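Local coordinates for protein 2-oxoglutarate-dependent dioxygenase DAO (PDB 6KUN) that probably catalyses the irreversible, iron- and 2-oxoglutarate-dependent oxidation of the auxin indole-3-acetic acid to inactive 2-oxoindole-3-acetic acid, and so maintains auxin homeostasis in reproductive organs, at residues T174-Q183 against F211-W222; L250-S258 against R270-D278. All coordinates share one frame; numbering follows the deposited sequence.

Contact 1. Residues T174-Q183 against F211-W222; sequences TDSGFLTVLQ and FVVNVGDVGQAW. With AKG (2-oxoglutaric acid), chain G; IAC (1H-indol-3-ylacetic acid), chain H.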
loop_
_atom_site.group_PDB
_atom_site.type_symbol
_atom_site.label_atom_id
_atom_site.label_comp_id
_atom_site.label_asym_id
_atom_site.label_seq_id
_atom_site.Cartn_x
_atom_site.Cartn_y
_atom_site.Cartn_z
ATOM N N THR B 174 -25.130 -12.155 3.119
ATOM C CA THR B 174 -24.186 -13.231 2.846
ATOM C C THR B 174 -23.965 -13.212 1.339
ATOM O O THR B 174 -24.815 -12.753 0.599
ATOM C CB THR B 174 -24.695 -14.608 3.287
ATOM O OG1 THR B 174 -25.947 -14.893 2.633
ATOM C CG2 THR B 174 -24.829 -14.706 4.812
ATOM N N ASP B 175 -22.838 -13.754 0.905
ATOM C CA ASP B 175 -22.663 -14.075 -0.498
ATOM C C ASP B 175 -23.452 -15.340 -0.808
ATOM O O ASP B 175 -23.418 -16.292 -0.030
ATOM C CB ASP B 175 -21.187 -14.313 -0.824
ATOM C CG ASP B 175 -20.320 -13.099 -0.561
ATOM O OD1 ASP B 175 -20.854 -11.971 -0.518
ATOM O OD2 ASP B 175 -19.102 -13.278 -0.408
ATOM N N SER B 176 -24.099 -15.385 -1.984
ATOM C CA SER B 176 -24.898 -16.556 -2.333
ATOM C C SER B 176 -24.020 -17.757 -2.668
ATOM O O SER B 176 -24.447 -18.912 -2.489
ATOM C CB SER B 176 -25.797 -16.248 -3.542
ATOM O OG SER B 176 -25.015 -15.866 -4.651
ATOM N N GLY B 177 -22.792 -17.496 -3.130
ATOM C CA GLY B 177 -21.923 -18.508 -3.685
ATOM C C GLY B 177 -21.167 -19.329 -2.660
ATOM O O GLY B 177 -21.460 -19.323 -1.465
ATOM N N PHE B 178 -20.127 -20.002 -3.147
ATOM C CA PHE B 178 -19.363 -20.954 -2.341
ATOM C C PHE B 178 -18.341 -20.269 -1.441
ATOM O O PHE B 178 -18.388 -20.411 -0.196
ATOM C CB PHE B 178 -18.706 -21.970 -3.319
ATOM C CG PHE B 178 -17.986 -23.083 -2.683
ATOM C CD1 PHE B 178 -18.681 -24.091 -1.998
ATOM C CD2 PHE B 178 -16.600 -23.171 -2.768
ATOM C CE1 PHE B 178 -17.991 -25.137 -1.385
ATOM C CE2 PHE B 178 -15.899 -24.175 -2.126
ATOM C CZ PHE B 178 -16.608 -25.183 -1.453
ATOM N N LEU B 179 -17.369 -19.586 -2.060
ATOM C CA LEU B 179 -16.289 -18.891 -1.374
ATOM C C LEU B 179 -16.005 -17.599 -2.113
ATOM O O LEU B 179 -16.135 -17.550 -3.340
ATOM C CB LEU B 179 -14.980 -19.680 -1.372
ATOM C CG LEU B 179 -14.899 -20.934 -0.526
ATOM C CD1 LEU B 179 -13.585 -21.633 -0.776
ATOM C CD2 LEU B 179 -15.093 -20.601 0.927
ATOM N N THR B 180 -15.555 -16.585 -1.383
ATOM C CA THR B 180 -15.175 -15.314 -1.957
ATOM C C THR B 180 -13.806 -14.903 -1.454
ATOM O O THR B 180 -13.560 -14.955 -0.246
ATOM C CB THR B 180 -16.189 -14.234 -1.602
ATOM O OG1 THR B 180 -17.477 -14.659 -2.028
ATOM C CG2 THR B 180 -15.820 -12.931 -2.352
ATOM N N VAL B 181 -12.916 -14.478 -2.376
ATOM C CA VAL B 181 -11.618 -13.953 -1.992
ATOM C C VAL B 181 -11.633 -12.458 -2.266
ATOM O O VAL B 181 -11.886 -12.044 -3.396
ATOM C CB VAL B 181 -10.444 -14.627 -2.723
ATOM C CG1 VAL B 181 -9.120 -14.080 -2.179
ATOM C CG2 VAL B 181 -10.491 -16.101 -2.544
ATOM N N LEU B 182 -11.321 -11.662 -1.244
ATOM C CA LEU B 182 -11.405 -10.207 -1.309
ATOM C C LEU B 182 -10.018 -9.605 -1.092
ATOM O O LEU B 182 -9.258 -10.065 -0.233
ATOM C CB LEU B 182 -12.363 -9.665 -0.217
ATOM C CG LEU B 182 -13.791 -10.182 -0.100
ATOM C CD1 LEU B 182 -14.411 -9.643 1.190
ATOM C CD2 LEU B 182 -14.623 -9.782 -1.291
ATOM N N GLN B 183 -9.737 -8.531 -1.827
ATOM C CA GLN B 183 -8.581 -7.678 -1.583
ATOM C C GLN B 183 -9.086 -6.273 -1.248
ATOM O O GLN B 183 -9.539 -5.543 -2.131
ATOM C CB GLN B 183 -7.670 -7.637 -2.809
ATOM C CG GLN B 183 -6.525 -6.643 -2.699
ATOM C CD GLN B 183 -5.166 -7.311 -2.755
ATOM O OE1 GLN B 183 -4.510 -7.324 -3.797
ATOM N NE2 GLN B 183 -4.735 -7.871 -1.630
ATOM N N PHE B 211 -5.222 -11.433 1.765
ATOM C CA PHE B 211 -6.585 -11.531 1.237
ATOM C C PHE B 211 -7.497 -12.016 2.361
ATOM O O PHE B 211 -7.049 -12.680 3.288
ATOM C CB PHE B 211 -6.634 -12.503 0.034
ATOM C CG PHE B 211 -5.854 -12.022 -1.190
ATOM C CD1 PHE B 211 -6.431 -11.203 -2.118
ATOM C CD2 PHE B 211 -4.565 -12.467 -1.426
ATOM C CE1 PHE B 211 -5.741 -10.754 -3.250
ATOM C CE2 PHE B 211 -3.858 -12.036 -2.564
ATOM C CZ PHE B 211 -4.454 -11.173 -3.477
ATOM N N VAL B 212 -8.761 -11.644 2.282
ATOM C CA VAL B 212 -9.819 -12.169 3.147
ATOM C C VAL B 212 -10.633 -13.170 2.356
ATOM O O VAL B 212 -10.993 -12.902 1.202
ATOM C CB VAL B 212 -10.703 -11.016 3.660
ATOM C CG1 VAL B 212 -11.824 -11.529 4.535
ATOM C CG2 VAL B 212 -9.847 -9.995 4.382
ATOM N N VAL B 213 -10.954 -14.306 2.973
ATOM C CA VAL B 213 -11.821 -15.313 2.393
ATOM C C VAL B 213 -13.112 -15.384 3.199
ATOM O O VAL B 213 -13.082 -15.448 4.434
ATOM C CB VAL B 213 -11.128 -16.686 2.329
ATOM C CG1 VAL B 213 -12.085 -17.708 1.663
ATOM C CG2 VAL B 213 -9.790 -16.567 1.586
ATOM N N ASN B 214 -14.249 -15.333 2.509
ATOM C CA ASN B 214 -15.557 -15.497 3.151
ATOM C C ASN B 214 -16.290 -16.688 2.562
ATOM O O ASN B 214 -16.330 -16.873 1.329
ATOM C CB ASN B 214 -16.452 -14.219 2.933
ATOM C CG ASN B 214 -15.967 -13.032 3.756
ATOM O OD1 ASN B 214 -15.217 -13.183 4.708
ATOM N ND2 ASN B 214 -16.405 -11.838 3.365
ATOM N N VAL B 215 -16.936 -17.458 3.432
ATOM C CA VAL B 215 -17.795 -18.569 3.015
ATOM C C VAL B 215 -19.182 -18.036 2.747
ATOM O O VAL B 215 -19.721 -17.271 3.547
ATOM C CB VAL B 215 -17.851 -19.668 4.112
ATOM C CG1 VAL B 215 -18.782 -20.803 3.678
ATOM C CG2 VAL B 215 -16.443 -20.159 4.431
ATOM N N GLY B 216 -19.793 -18.488 1.656
ATOM C CA GLY B 216 -21.121 -18.076 1.276
ATOM C C GLY B 216 -22.152 -19.189 1.436
ATOM O O GLY B 216 -21.892 -20.261 1.977
ATOM N N ASP B 217 -23.358 -18.900 0.958
ATOM C CA ASP B 217 -24.506 -19.777 1.234
ATOM C C ASP B 217 -24.296 -21.144 0.621
ATOM O O ASP B 217 -24.554 -22.157 1.259
ATOM C CB ASP B 217 -25.803 -19.185 0.708
ATOM C CG ASP B 217 -26.246 -17.935 1.451
ATOM O OD1 ASP B 217 -25.695 -17.583 2.507
ATOM O OD2 ASP B 217 -27.198 -17.277 0.906
ATOM N N VAL B 218 -23.827 -21.195 -0.631
ATOM C CA VAL B 218 -23.487 -22.480 -1.253
ATOM C C VAL B 218 -22.414 -23.238 -0.479
ATOM O O VAL B 218 -22.442 -24.481 -0.417
ATOM C CB VAL B 218 -23.080 -22.299 -2.714
ATOM C CG1 VAL B 218 -22.410 -23.565 -3.226
ATOM C CG2 VAL B 218 -24.288 -21.939 -3.575
ATOM N N GLY B 219 -21.477 -22.528 0.149
ATOM C CA GLY B 219 -20.528 -23.205 1.023
ATOM C C GLY B 219 -21.216 -23.942 2.173
ATOM O O GLY B 219 -20.834 -25.087 2.536
ATOM N N GLN B 220 -22.201 -23.268 2.805
ATOM C CA GLN B 220 -22.951 -23.867 3.911
ATOM C C GLN B 220 -23.740 -25.076 3.432
ATOM O O GLN B 220 -23.811 -26.084 4.120
ATOM C CB GLN B 220 -23.870 -22.802 4.521
ATOM C CG GLN B 220 -25.162 -23.268 5.223
ATOM C CD GLN B 220 -24.935 -23.858 6.608
ATOM O OE1 GLN B 220 -23.823 -23.803 7.176
ATOM N NE2 GLN B 220 -25.982 -24.454 7.144
ATOM N N ALA B 221 -24.315 -25.008 2.238
ATOM C CA ALA B 221 -25.142 -26.105 1.749
ATOM C C ALA B 221 -24.284 -27.263 1.236
ATOM O O ALA B 221 -24.516 -28.424 1.583
ATOM C CB ALA B 221 -26.122 -25.614 0.673
ATOM N N TRP B 222 -23.274 -26.979 0.436
ATOM C CA TRP B 222 -22.368 -28.014 -0.044
ATOM C C TRP B 222 -21.657 -28.727 1.096
ATOM O O TRP B 222 -21.323 -29.914 0.980
ATOM C CB TRP B 222 -21.356 -27.366 -0.982
ATOM C CG TRP B 222 -20.303 -28.253 -1.518
ATOM C CD1 TRP B 222 -20.310 -28.899 -2.736
ATOM C CD2 TRP B 222 -19.067 -28.551 -0.909
ATOM N NE1 TRP B 222 -19.148 -29.611 -2.880
ATOM C CE2 TRP B 222 -18.360 -29.402 -1.778
ATOM C CE3 TRP B 222 -18.467 -28.176 0.301
ATOM C CZ2 TRP B 222 -17.102 -29.885 -1.477
ATOM C CZ3 TRP B 222 -17.220 -28.647 0.590
ATOM C CH2 TRP B 222 -16.550 -29.504 -0.287
HETATM C C1 AKG G . -18.798 -8.513 -0.568
HETATM O O1 AKG G . -17.603 -8.879 -0.583
HETATM O O2 AKG G . -19.708 -9.203 -1.078
HETATM C C2 AKG G . -19.143 -7.243 0.063
HETATM O O5 AKG G . -19.925 -7.215 0.998
HETATM C C3 AKG G . -18.526 -5.963 -0.449
HETATM C C4 AKG G . -17.052 -6.198 -0.756
HETATM C C5 AKG G . -16.428 -4.912 -1.244
HETATM O O3 AKG G . -15.564 -4.360 -0.528
HETATM O O4 AKG G . -16.800 -4.448 -2.343
HETATM C C IAC H . -27.735 -12.352 -4.728
HETATM C C1 IAC H . -27.494 -11.530 -5.776
HETATM C C2 IAC H . -28.028 -10.216 -5.800
HETATM C C3 IAC H . -28.790 -9.771 -4.747
HETATM C C4 IAC H . -29.023 -10.610 -3.672
HETATM C C5 IAC H . -28.516 -11.885 -3.685
HETATM C C7 IAC H . -26.733 -12.202 -6.654
HETATM C C8 IAC H . -26.487 -13.471 -6.160
HETATM C C17 IAC H . -26.145 -11.844 -8.016
HETATM C C18 IAC H . -24.859 -11.043 -7.912
HETATM N N IAC H . -27.116 -13.559 -4.958
HETATM O O2 IAC H . -24.645 -10.146 -8.773
HETATM O O3 IAC H . -24.018 -11.289 -7.004
HETATM O O HOH W 1 -21.017 -14.820 3.162
#
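Within the jelly-roll core of this 2-oxoglutarate dioxygenase, strand 179-183 pairs antiparallel with strand 211-215, and the loop 174-178 before strand 179-183 closes on the start of helix 217-222. T180 with N214 and L182 with V212 are the hydrogen-bonded pairs; L182 N reaches V212 O over 2.8 Å. The side chains of L179, V181, V213 and V215 share one face of the sheet, where L179 CD2 lies 3.8 Å from V215 CG2 and helix 111-138 packs on L179 and V181. The face bearing T180 and L182 looks into the active site. There L182 CD2 borders a carboxylate of 2-oxoglutarate, and T180 OG1 donates to D175 OD2 (2.7 Å) from above the carboxylate plane, helping to fix the rotation of D175. With H173 and H232, D175 is predicted to form the facial triad that binds iron. Its backbone is pinned as well: D217 N, just after the N-cap G216, donates to D175 O, and a water bridges D175 N to V215 O. A chi1 of 58° points T174 OG1 across to D217, where it gives a 2.7 Å bond to the syn side of D217 OD1. The other oxygen of D217, OD2, takes a salt bridge from R284 and a hydrogen bond from Y280. At the far end Q183 lays its amide over one face of the F211 ring. F178, by contrast, turns its edge to W222: CE1 stands 3.5 Å from W222 CE3 in a T-shaped stack with planes at 86°.

Contact 2. Residues L250-S258 against R270-D278; sequences LAPKDDTVS and RRYREFKYD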
loop_
_atom_site.group_PDB
_atom_site.type_symbol
_atom_site.label_atom_id
_atom_site.label_comp_id
_atom_site.label_asym_id
_atom_site.label_seq_id
_atom_site.Cartn_x
_atom_site.Cartn_y
_atom_site.Cartn_z
ATOM N N LEU B 250 -18.592 -19.554 -7.415
ATOM C CA LEU B 250 -20.047 -19.620 -7.329
ATOM C C LEU B 250 -20.583 -21.018 -7.035
ATOM O O LEU B 250 -21.137 -21.249 -5.961
ATOM C CB LEU B 250 -20.672 -19.058 -8.607
ATOM C CG LEU B 250 -20.279 -17.635 -8.994
ATOM C CD1 LEU B 250 -20.744 -17.237 -10.397
ATOM C CD2 LEU B 250 -20.820 -16.653 -7.976
ATOM N N ALA B 251 -20.497 -21.931 -7.995
ATOM C CA ALA B 251 -21.113 -23.252 -7.856
ATOM C C ALA B 251 -20.586 -24.168 -8.942
ATOM O O ALA B 251 -19.844 -23.705 -9.805
ATOM C CB ALA B 251 -22.636 -23.165 -7.928
ATOM N N PRO B 252 -20.929 -25.455 -8.949
ATOM C CA PRO B 252 -20.361 -26.335 -9.976
ATOM C C PRO B 252 -20.834 -25.923 -11.352
ATOM O O PRO B 252 -21.782 -25.152 -11.513
ATOM C CB PRO B 252 -20.862 -27.730 -9.577
ATOM C CG PRO B 252 -21.148 -27.623 -8.097
ATOM C CD PRO B 252 -21.652 -26.228 -7.898
ATOM N N LYS B 253 -20.104 -26.405 -12.366
ATOM C CA LYS B 253 -20.418 -26.076 -13.758
ATOM C C LYS B 253 -21.814 -26.547 -14.167
ATOM O O LYS B 253 -22.505 -25.866 -14.937
ATOM C CB LYS B 253 -19.354 -26.721 -14.673
ATOM C CG LYS B 253 -19.532 -26.441 -16.158
ATOM C CD LYS B 253 -19.411 -24.959 -16.430
ATOM C CE LYS B 253 -19.290 -24.661 -17.911
ATOM N NZ LYS B 253 -19.162 -23.193 -18.146
ATOM N N ASP B 254 -22.241 -27.722 -13.696
ATOM C CA ASP B 254 -23.612 -28.182 -13.965
ATOM C C ASP B 254 -24.642 -27.470 -13.087
ATOM O O ASP B 254 -25.819 -27.802 -13.132
ATOM C CB ASP B 254 -23.714 -29.715 -13.812
ATOM C CG ASP B 254 -23.538 -30.223 -12.361
ATOM O OD1 ASP B 254 -23.566 -29.430 -11.394
ATOM O OD2 ASP B 254 -23.390 -31.460 -12.191
ATOM N N ASP B 255 -24.219 -26.483 -12.308
ATOM C CA ASP B 255 -25.065 -25.627 -11.489
ATOM C C ASP B 255 -25.759 -26.340 -10.328
ATOM O O ASP B 255 -26.562 -25.711 -9.615
ATOM C CB ASP B 255 -26.127 -24.912 -12.308
ATOM C CG ASP B 255 -26.520 -23.562 -11.719
ATOM O OD1 ASP B 255 -25.616 -22.777 -11.367
ATOM O OD2 ASP B 255 -27.727 -23.271 -11.618
ATOM N N THR B 256 -25.445 -27.593 -10.052
ATOM C CA THR B 256 -26.146 -28.279 -8.978
ATOM C C THR B 256 -25.390 -28.204 -7.657
ATOM O O THR B 256 -24.221 -28.577 -7.591
ATOM C CB THR B 256 -26.377 -29.760 -9.319
ATOM O OG1 THR B 256 -27.321 -29.848 -10.369
ATOM C CG2 THR B 256 -26.896 -30.522 -8.116
ATOM N N VAL B 257 -26.105 -27.814 -6.599
ATOM C CA VAL B 257 -25.553 -27.752 -5.251
ATOM C C VAL B 257 -26.023 -28.980 -4.489
ATOM O O VAL B 257 -27.209 -29.097 -4.143
ATOM C CB VAL B 257 -25.967 -26.457 -4.538
ATOM C CG1 VAL B 257 -25.333 -26.412 -3.154
ATOM C CG2 VAL B 257 -25.580 -25.232 -5.370
ATOM N N SER B 258 -25.090 -29.894 -4.185
ATOM C CA SER B 258 -25.409 -31.068 -3.382
ATOM C C SER B 258 -24.211 -31.493 -2.544
ATOM O O SER B 258 -23.116 -31.687 -3.062
ATOM C CB SER B 258 -25.841 -32.245 -4.278
ATOM O OG SER B 258 -26.256 -33.330 -3.449
ATOM N N ARG B 270 -28.287 -35.125 6.408
ATOM C CA ARG B 270 -28.387 -34.250 5.242
ATOM C C ARG B 270 -29.339 -33.079 5.457
ATOM O O ARG B 270 -30.541 -33.252 5.666
ATOM C CB ARG B 270 -28.846 -35.103 4.077
ATOM C CG ARG B 270 -29.029 -34.313 2.777
ATOM C CD ARG B 270 -28.451 -35.078 1.604
ATOM N NE ARG B 270 -28.653 -34.373 0.342
ATOM C CZ ARG B 270 -28.219 -33.141 0.083
ATOM N NH1 ARG B 270 -27.562 -32.449 1.000
ATOM N NH2 ARG B 270 -28.456 -32.594 -1.098
ATOM N N ARG B 271 -28.788 -31.867 5.377
ATOM C CA ARG B 271 -29.482 -30.657 5.804
ATOM C C ARG B 271 -30.353 -30.040 4.716
ATOM O O ARG B 271 -31.435 -29.533 5.012
ATOM C CB ARG B 271 -28.472 -29.595 6.281
ATOM C CG ARG B 271 -27.723 -29.966 7.562
ATOM C CD ARG B 271 -28.440 -29.480 8.813
ATOM N NE ARG B 271 -27.805 -28.299 9.396
ATOM C CZ ARG B 271 -26.605 -28.302 9.976
ATOM N NH1 ARG B 271 -25.889 -29.423 10.030
ATOM N NH2 ARG B 271 -26.111 -27.181 10.485
ATOM N N TYR B 272 -29.919 -30.081 3.462
ATOM C CA TYR B 272 -30.573 -29.339 2.403
ATOM C C TYR B 272 -30.869 -30.262 1.246
ATOM O O TYR B 272 -30.079 -31.169 0.950
ATOM C CB TYR B 272 -29.706 -28.173 1.940
ATOM C CG TYR B 272 -29.314 -27.215 3.051
ATOM C CD1 TYR B 272 -30.193 -26.248 3.500
ATOM C CD2 TYR B 272 -28.063 -27.266 3.621
ATOM C CE1 TYR B 272 -29.828 -25.356 4.487
ATOM C CE2 TYR B 272 -27.694 -26.406 4.631
ATOM C CZ TYR B 272 -28.586 -25.434 5.035
ATOM O OH TYR B 272 -28.229 -24.559 6.051
ATOM N N ARG B 273 -32.011 -30.031 0.603
ATOM C CA ARG B 273 -32.262 -30.727 -0.653
ATOM C C ARG B 273 -31.279 -30.217 -1.700
ATOM O O ARG B 273 -30.752 -29.098 -1.595
ATOM C CB ARG B 273 -33.715 -30.517 -1.111
ATOM C CG ARG B 273 -33.980 -29.248 -1.858
ATOM C CD ARG B 273 -35.485 -28.954 -1.936
ATOM N NE ARG B 273 -36.068 -28.757 -0.612
ATOM C CZ ARG B 273 -37.088 -27.945 -0.348
ATOM N NH1 ARG B 273 -37.644 -27.235 -1.318
ATOM N NH2 ARG B 273 -37.534 -27.831 0.889
ATOM N N GLU B 274 -31.036 -31.047 -2.715
ATOM C CA GLU B 274 -30.269 -30.602 -3.875
ATOM C C GLU B 274 -31.022 -29.462 -4.562
ATOM O O GLU B 274 -32.260 -29.465 -4.609
ATOM C CB GLU B 274 -30.039 -31.742 -4.863
ATOM C CG GLU B 274 -29.242 -32.913 -4.300
ATOM C CD GLU B 274 -28.959 -33.993 -5.330
ATOM O OE1 GLU B 274 -29.491 -33.922 -6.458
ATOM O OE2 GLU B 274 -28.211 -34.929 -4.998
ATOM N N PHE B 275 -30.268 -28.468 -5.060
ATOM C CA PHE B 275 -30.851 -27.342 -5.757
ATOM C C PHE B 275 -29.884 -26.809 -6.808
ATOM O O PHE B 275 -28.662 -27.038 -6.769
ATOM C CB PHE B 275 -31.320 -26.245 -4.781
ATOM C CG PHE B 275 -30.208 -25.616 -3.955
ATOM C CD1 PHE B 275 -29.829 -26.178 -2.739
ATOM C CD2 PHE B 275 -29.585 -24.466 -4.378
ATOM C CE1 PHE B 275 -28.819 -25.602 -1.989
ATOM C CE2 PHE B 275 -28.587 -23.872 -3.639
ATOM C CZ PHE B 275 -28.201 -24.448 -2.457
ATOM N N LYS B 276 -30.473 -26.092 -7.783
ATOM C CA LYS B 276 -29.713 -25.374 -8.790
ATOM C C LYS B 276 -29.350 -23.993 -8.255
ATOM O O LYS B 276 -30.226 -23.241 -7.797
ATOM C CB LYS B 276 -30.542 -25.215 -10.071
ATOM C CG LYS B 276 -30.848 -26.547 -10.780
ATOM C CD LYS B 276 -29.588 -27.180 -11.388
ATOM C CE LYS B 276 -29.935 -28.201 -12.474
ATOM N NZ LYS B 276 -30.893 -27.659 -13.497
ATOM N N TYR B 277 -28.067 -23.644 -8.366
ATOM C CA TYR B 277 -27.594 -22.365 -7.859
ATOM C C TYR B 277 -28.375 -21.194 -8.455
ATOM O O TYR B 277 -28.811 -20.278 -7.728
ATOM C CB TYR B 277 -26.106 -22.228 -8.167
ATOM C CG TYR B 277 -25.568 -20.876 -7.804
ATOM C CD1 TYR B 277 -25.602 -20.451 -6.489
ATOM C CD2 TYR B 277 -25.017 -20.023 -8.764
ATOM C CE1 TYR B 277 -25.126 -19.218 -6.134
ATOM C CE2 TYR B 277 -24.519 -18.800 -8.409
ATOM C CZ TYR B 277 -24.577 -18.385 -7.098
ATOM O OH TYR B 277 -24.083 -17.147 -6.725
ATOM N N ASP B 278 -28.588 -21.245 -9.765
ATOM C CA ASP B 278 -29.399 -20.247 -10.449
ATOM C C ASP B 278 -30.741 -20.068 -9.748
ATOM O O ASP B 278 -31.150 -18.945 -9.454
ATOM C CB ASP B 278 -29.615 -20.642 -11.911
ATOM C CG ASP B 278 -30.186 -19.510 -12.742
ATOM O OD1 ASP B 278 -29.477 -18.499 -12.939
ATOM O OD2 ASP B 278 -31.342 -19.628 -13.198
HETATM O O HOH W 2 -28.042 -28.845 -1.448
#
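V257 and F275 form the hydrogen-bonded pair of a short two-stranded antiparallel sheet, V257 N donating almost straight to F275 O (2.7 Å) while the return bond from F275 N to V257 O is longer at 3.3 Å. The pairing joins the chain just after strand 242-249 to the start of helix 277-287, and V257 and Y277 pack on V218 of helix 217-222. Beside it, T256 and K276 make the non-hydrogen-bonded pair, and a water links V257 O to R273 O. The F275 ring folds back over its partner because CG sits between the backbone N and carbonyl carbon (chi1 63°); V257 CB then lies 3.8 Å from the ring centroid, a CH-pi contact over the face. S258 OG donates to E274 OE2 (3.0 Å) at the E274 end of the pair. At the other end the type I turn from P252 to D255 carries an Asx turn, D254 OD1 accepting from T256 N. D255, the last residue of the turn, has a positive phi (67°) and grips the helix start twice: its O accepts from Y277 N (2.8 Å) and its OD2 from D278 N (2.9 Å), the latter on the syn side of the carboxylate. A251 CB packs 3.6 Å from Y277 CB, and L250 O sits over one face of the ring. Backbone and carboxylate of D255 thus both hold the first helical turn, and the bond from D278 N at the helix N-terminus would probably favour the ionised aspartate.

The two contacts, with centres 14 Å apart, meet at the auxin pocket. In contact 1, S176 OG lies 3.1 Å from the indole nitrogen N of the bound indole-3-acetic acid; the same OG is 2.6 Å from Y277 OH of contact 2, a probable hydrogen bond that would orient the serine toward the ligand. The side chain of Y277 comes within about 4 Å of the bound indole-3-acetic acid (IAC), nearest atoms. Between the side chains of Y277 and D175 the nearest atoms are about 7 Å apart. V218 CG2 packs against Y277 CD1 at 3.5 Å, joining helix 217-222 to helix 277-287. Contact 2 thus places a second-shell residue beside the pocket that contact 1 helps build.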